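Local atomic coordinates of Alr4995 protein (Nostoc sp., PDB entry 6LRG), a protein that probably acts as an ArgZ-type arginine dihydrolase, converting arginine to ornithine, and binds NAD, probably through its Rossmann-fold region. Residues I397-Q402 with L417-K422. Numbering follows the deposited sequence.
Sequences IKVENQ and LLAQCK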
ATOM      1  N   ILE B 397      -9.330 -44.453  15.269  1.00 29.56           N
ATOM      2  CA  ILE B 397      -8.355 -44.773  14.225  1.00 29.85           C
ATOM      3  C   ILE B 397      -7.721 -43.487  13.693  1.00 28.08           C
ATOM      4  O   ILE B 397      -8.411 -42.497  13.504  1.00 29.73           O
ATOM      5  CB  ILE B 397      -9.042 -45.525  13.058  1.00 30.42           C
ATOM      6  CG1 ILE B 397      -9.588 -46.864  13.537  1.00 36.94           C
ATOM      7  CG2 ILE B 397      -8.113 -45.714  11.872  1.00 29.50           C
ATOM      8  CD1 ILE B 397      -8.524 -47.790  14.056  1.00 35.41           C
ATOM      9  N   LYS B 398      -6.419 -43.507  13.442  1.00 29.32           N
ATOM     10  CA  LYS B 398      -5.691 -42.324  12.995  1.00 29.44           C
ATOM     11  C   LYS B 398      -5.840 -42.104  11.477  1.00 27.38           C
ATOM     12  O   LYS B 398      -5.612 -43.018  10.685  1.00 30.90           O
ATOM     13  CB  LYS B 398      -4.208 -42.463  13.401  1.00 32.64           C
ATOM     14  CG  LYS B 398      -3.247 -41.390  12.875  1.00 36.21           C
ATOM     15  CD  LYS B 398      -3.419 -40.059  13.610  1.00 36.78           C
ATOM     16  CE  LYS B 398      -2.615 -38.930  12.952  1.00 38.51           C
ATOM     17  NZ  LYS B 398      -1.267 -38.733  13.582  1.00 41.15           N
ATOM     18  N   VAL B 399      -6.231 -40.900  11.071  1.00 24.29           N
ATOM     19  CA  VAL B 399      -6.330 -40.577   9.649  1.00 24.40           C
ATOM     20  C   VAL B 399      -4.932 -40.343   9.051  1.00 28.47           C
ATOM     21  O   VAL B 399      -4.121 -39.582   9.599  1.00 27.53           O
ATOM     22  CB  VAL B 399      -7.234 -39.323   9.396  1.00 22.14           C
ATOM     23  CG1 VAL B 399      -7.309 -38.992   7.911  1.00 18.99           C
ATOM     24  CG2 VAL B 399      -8.633 -39.543   9.948  1.00 21.64           C
ATOM     25  N   GLU B 400      -4.657 -41.002   7.928  1.00 25.60           N
ATOM     26  CA  GLU B 400      -3.377 -40.865   7.242  1.00 25.93           C
ATOM     27  C   GLU B 400      -3.448 -39.892   6.073  1.00 26.73           C
ATOM     28  O   GLU B 400      -4.525 -39.627   5.527  1.00 25.28           O
ATOM     29  CB  GLU B 400      -2.890 -42.219   6.730  1.00 28.60           C
ATOM     30  CG  GLU B 400      -2.562 -43.225   7.817  1.00 35.72           C
ATOM     31  CD  GLU B 400      -1.902 -44.469   7.252  1.00 43.25           C
ATOM     32  OE1 GLU B 400      -1.787 -44.551   6.008  1.00 42.08           O
ATOM     33  OE2 GLU B 400      -1.493 -45.354   8.041  1.00 45.89           O
ATOM     34  N   ASN B 401      -2.284 -39.380   5.692  1.00 22.94           N
ATOM     35  CA  ASN B 401      -2.156 -38.433   4.597  1.00 21.48           C
ATOM     36  C   ASN B 401      -3.017 -37.222   4.825  1.00 23.08           C
ATOM     37  O   ASN B 401      -3.606 -36.696   3.888  1.00 26.54           O
ATOM     38  CB  ASN B 401      -2.526 -39.078   3.264  1.00 21.78           C
ATOM     39  CG  ASN B 401      -1.785 -40.364   3.016  1.00 28.20           C
ATOM     40  OD1 ASN B 401      -0.564 -40.438   3.197  1.00 38.34           O
ATOM     41  ND2 ASN B 401      -2.509 -41.389   2.596  1.00 31.70           N
ATOM     42  N   GLN B 402      -3.095 -36.789   6.077  1.00 24.80           N
ATOM     43  CA  GLN B 402      -3.939 -35.658   6.447  1.00 22.58           C
ATOM     44  C   GLN B 402      -3.641 -34.440   5.586  1.00 22.92           C
ATOM     45  O   GLN B 402      -2.486 -34.083   5.363  1.00 27.56           O
ATOM     46  CB  GLN B 402      -3.755 -35.319   7.917  1.00 20.45           C
ATOM     47  CG  GLN B 402      -4.695 -34.249   8.430  1.00 23.51           C
ATOM     48  CD  GLN B 402      -6.116 -34.755   8.622  1.00 25.89           C
ATOM     49  OE1 GLN B 402      -6.334 -35.895   9.026  1.00 29.41           O
ATOM     50  NE2 GLN B 402      -7.082 -33.911   8.328  1.00 23.41           N
ATOM     51  N   LEU B 417      -7.819 -51.682   9.753  1.00 24.04           N
ATOM     52  CA  LEU B 417      -8.598 -50.534   9.315  1.00 27.92           C
ATOM     53  C   LEU B 417      -7.683 -49.437   8.800  1.00 26.19           C
ATOM     54  O   LEU B 417      -6.677 -49.120   9.430  1.00 27.08           O
ATOM     55  CB  LEU B 417      -9.454 -50.012  10.469  1.00 29.32           C
ATOM     56  CG  LEU B 417     -10.732 -50.786  10.793  1.00 25.97           C
ATOM     57  CD1 LEU B 417     -11.312 -50.284  12.089  1.00 24.44           C
ATOM     58  CD2 LEU B 417     -11.725 -50.622   9.655  1.00 23.95           C
ATOM     59  N   LEU B 418      -8.026 -48.866   7.657  1.00 21.96           N
ATOM     60  CA  LEU B 418      -7.243 -47.776   7.092  1.00 26.57           C
ATOM     61  C   LEU B 418      -8.129 -46.551   6.862  1.00 26.00           C
ATOM     62  O   LEU B 418      -9.102 -46.620   6.118  1.00 25.21           O
ATOM     63  CB  LEU B 418      -6.590 -48.216   5.781  1.00 22.71           C
ATOM     64  CG  LEU B 418      -5.785 -47.183   4.995  1.00 29.33           C
ATOM     65  CD1 LEU B 418      -4.704 -46.565   5.867  1.00 27.44           C
ATOM     66  CD2 LEU B 418      -5.161 -47.820   3.736  1.00 25.40           C
ATOM     67  N   ALA B 419      -7.803 -45.437   7.506  1.00 25.02           N
ATOM     68  CA  ALA B 419      -8.516 -44.186   7.259  1.00 23.59           C
ATOM     69  C   ALA B 419      -7.583 -43.225   6.559  1.00 23.34           C
ATOM     70  O   ALA B 419      -6.576 -42.831   7.113  1.00 28.10           O
ATOM     71  CB  ALA B 419      -9.016 -43.587   8.551  1.00 22.61           C
ATOM     72  N   GLN B 420      -7.880 -42.857   5.332  1.00 24.72           N
ATOM     73  CA  GLN B 420      -6.987 -41.934   4.660  1.00 27.94           C
ATOM     74  C   GLN B 420      -7.760 -40.767   4.070  1.00 26.12           C
ATOM     75  O   GLN B 420      -8.877 -40.895   3.576  1.00 25.62           O
ATOM     76  CB  GLN B 420      -6.166 -42.638   3.581  1.00 26.75           C
ATOM     77  CG  GLN B 420      -7.000 -43.281   2.502  1.00 33.14           C
ATOM     78  CD  GLN B 420      -6.235 -44.327   1.722  1.00 36.07           C
ATOM     79  OE1 GLN B 420      -5.153 -44.064   1.198  1.00 34.52           O
ATOM     80  NE2 GLN B 420      -6.796 -45.529   1.645  1.00 40.53           N
ATOM     81  N   CYS B 421      -7.139 -39.614   4.193  1.00 25.86           N
ATOM     82  CA  CYS B 421      -7.580 -38.390   3.587  1.00 26.22           C
ATOM     83  C   CYS B 421      -7.273 -38.404   2.073  1.00 24.22           C
ATOM     84  O   CYS B 421      -6.142 -38.667   1.669  1.00 25.16           O
ATOM     85  CB  CYS B 421      -6.879 -37.248   4.311  1.00 28.24           C
ATOM     86  SG  CYS B 421      -7.483 -35.645   3.970  1.00 39.41           S
ATOM     87  N   LYS B 422      -8.296 -38.159   1.253  1.00 24.83           N
ATOM     88  CA  LYS B 422      -8.181 -38.165  -0.207  1.00 25.00           C
ATOM     89  C   LYS B 422      -8.862 -36.931  -0.774  1.00 22.07           C
ATOM     90  O   LYS B 422      -9.913 -36.536  -0.283  1.00 22.93           O
ATOM     91  CB  LYS B 422      -8.828 -39.420  -0.818  1.00 24.78           C
ATOM     92  CG  LYS B 422      -8.021 -40.703  -0.687  1.00 28.32           C
ATOM     93  CD  LYS B 422      -8.874 -41.901  -1.065  1.00 30.32           C
ATOM     94  CE  LYS B 422      -8.110 -42.901  -1.920  1.00 38.13           C
ATOM     95  NZ  LYS B 422      -8.872 -43.234  -3.181  1.00 36.32           N
TER
HETATM   96  O   HOH W   1      -5.412 -45.403   9.628  1.00 30.29           O
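Glu400 and Ala419 make the first of two backbone hydrogen bonds that join these parallel strands: Glu400 N reaches Ala419 O at 2.8 Å, and Glu400 O then accepts Cys421 N at 2.9 Å. Both bonds are nearly straight, 170° at the hydrogen. One residue thus bonds to the two neighbours of Gln420, the alternation proper to a parallel ladder. The segment axes diverge by 35°, and toward Ile397 a water replaces the direct bond, donating to Lys398 O at 2.6 Å and accepting from Ala419 N.

The tight side is mostly apolar. Val399 has CG1 anti to the backbone N (chi1 179°), which carries that methyl to Cys421 CB at 4.0 Å, while CG2 lies nearer the small methyl of Ala419. Ile397 CG2 meets the same Ala419 CB at 4.0 Å, and its other branch, CG1, crosses the Leu417 side chain at about a right angle. A short residue suits position 419, where Ile397, Val399 and, from the flanking strands, Val390 and Ile410 converge. Cys421, buried and small, fits between Val399 and the carbonyl of Asn401, its CB 3.3 Å from Asn401 O.

The opposite face, bearing Glu400 and Gln420, is looser and more open to solvent. The extended Glu400 chain lays its carboxylate across Leu418, OE1 being 3.5 Å from CD1, so charge remains at the surface while the leucine methyl is partly covered. Asn401 and Gln420 run side by side, pointing the same way, without a hydrogen bond between them.

Strands 388-392 and 407-413 flank this pair in a mixed sheet; both segments belong to the ArgZ-like C-terminal first region. Across this pair, two direct main-chain bonds and one mostly apolar face hold the strands together, with water bridging where they splay.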